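Local coordinates for type II secretion system protein L (Pseudomonas aeruginosa, PDB 6GHU) that helps assemble the inner-membrane platform of the type II secretion system, linking the cytoplasmic energy-providing protein to the rest of the machinery that exports proteases and toxins, at residues L45-L48 with R49-S53. Numbering follows the deposited sequence.
Sequences LERL and RSRLS
E46 and R49, just under one turn of helix apart, illustrate how an i to i+3 salt bridge links neighbouring turns on the polar side of an amphipathic helix. The two side chains run alongside each other, and the guanidinium meets the carboxylate side-on in a bidentate salt bridge: NH2 of R49 reaches OE1 of E46 at 3.0 Å, while NE of R49 reaches OE2 of E46 at 3.2 Å. Both bonds are nearly straight and use the syn side of the carboxylate oxygens. The two planes are turned 29° apart, so each nitrogen comes in somewhat out of the carboxylate plane. R49 gets there by bending at chi2 and chi3, which brings NE and NH2 round to face E46. The pair R47 and R51 behaves differently. CG of R47 lies over one face of the R51 guanidinium, toward its rim, 3.5 Å from NH1 of R51; NE of R47 is engaged by E16 in a salt bridge. On the buried side CD1 of L48 packs against CG and CD1 of L52, 3.9 Å from each. Backbone i to i+4 bonds join R47 to R51 and L48 to L52, the latter by L52 N to L48 O at 2.9 Å. In this ferredoxin-like fold helix 42-54 lies against the antiparallel sheet: L48 and L52 both rest on L75 of strand 70-77, and they touch I13 and V12, respectively, of helix 3-14.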
# COMPACT_ATOMS: atom_id res chain seq x y z
N LEU A 45 5.83 14.66 -11.28
CA LEU A 45 6.12 13.24 -11.30
C LEU A 45 7.62 12.99 -11.21
O LEU A 45 8.07 12.06 -10.53
CB LEU A 45 5.56 12.59 -12.56
CG LEU A 45 4.04 12.55 -12.73
CD1 LEU A 45 3.69 11.97 -14.09
CD2 LEU A 45 3.39 11.75 -11.63
N GLU A 46 8.41 13.82 -11.90
CA GLU A 46 9.87 13.68 -11.85
C GLU A 46 10.40 14.02 -10.47
O GLU A 46 11.31 13.35 -9.97
CB GLU A 46 10.51 14.57 -12.91
CG GLU A 46 12.02 14.79 -12.75
CD GLU A 46 12.82 13.50 -12.66
OE1 GLU A 46 13.89 13.51 -12.01
OE2 GLU A 46 12.39 12.47 -13.23
N ARG A 47 9.84 15.05 -9.83
CA ARG A 47 10.27 15.39 -8.49
C ARG A 47 9.93 14.27 -7.51
O ARG A 47 10.75 13.91 -6.67
CB ARG A 47 9.61 16.70 -8.05
CG ARG A 47 10.14 17.25 -6.73
CD ARG A 47 9.68 18.67 -6.50
NE ARG A 47 8.24 18.74 -6.28
CZ ARG A 47 7.50 19.82 -6.51
NH1 ARG A 47 8.05 20.92 -6.99
NH2 ARG A 47 6.19 19.78 -6.28
N LEU A 48 8.73 13.71 -7.64
CA LEU A 48 8.34 12.58 -6.79
C LEU A 48 9.26 11.38 -7.00
O LEU A 48 9.65 10.72 -6.03
CB LEU A 48 6.89 12.21 -7.08
CG LEU A 48 6.41 10.91 -6.42
CD1 LEU A 48 6.61 10.99 -4.91
CD2 LEU A 48 4.96 10.64 -6.75
N ARG A 49 9.59 11.06 -8.25
CA ARG A 49 10.53 9.97 -8.49
C ARG A 49 11.86 10.26 -7.80
O ARG A 49 12.42 9.39 -7.13
CB ARG A 49 10.75 9.78 -9.99
CG ARG A 49 11.64 8.59 -10.35
CD ARG A 49 12.47 8.86 -11.60
NE ARG A 49 13.34 10.03 -11.43
CZ ARG A 49 14.48 10.04 -10.75
NH1 ARG A 49 14.91 8.94 -10.15
NH2 ARG A 49 15.18 11.16 -10.66
N SER A 50 12.36 11.48 -7.96
CA SER A 50 13.63 11.87 -7.34
C SER A 50 13.57 11.75 -5.83
O SER A 50 14.52 11.28 -5.20
CB SER A 50 13.99 13.30 -7.75
OG SER A 50 15.28 13.65 -7.29
N ARG A 51 12.45 12.15 -5.22
CA ARG A 51 12.31 12.07 -3.77
C ARG A 51 12.26 10.62 -3.29
O ARG A 51 12.84 10.29 -2.25
CB ARG A 51 11.05 12.81 -3.32
CG ARG A 51 11.07 14.32 -3.56
CD ARG A 51 12.25 14.98 -2.89
NE ARG A 51 12.14 16.44 -2.90
CZ ARG A 51 12.57 17.23 -3.88
NH1 ARG A 51 13.14 16.71 -4.96
NH2 ARG A 51 12.42 18.54 -3.78
N LEU A 52 11.55 9.76 -4.02
CA LEU A 52 11.49 8.35 -3.65
C LEU A 52 12.87 7.72 -3.73
O LEU A 52 13.28 6.96 -2.84
CB LEU A 52 10.52 7.61 -4.55
CG LEU A 52 9.05 7.98 -4.37
CD1 LEU A 52 8.24 7.49 -5.54
CD2 LEU A 52 8.52 7.41 -3.06
N SER A 53 13.61 8.02 -4.80
CA SER A 53 14.96 7.50 -4.94
C SER A 53 15.88 8.05 -3.87
O SER A 53 16.67 7.31 -3.27
CB SER A 53 15.49 7.84 -6.34
OG SER A 53 16.85 7.46 -6.48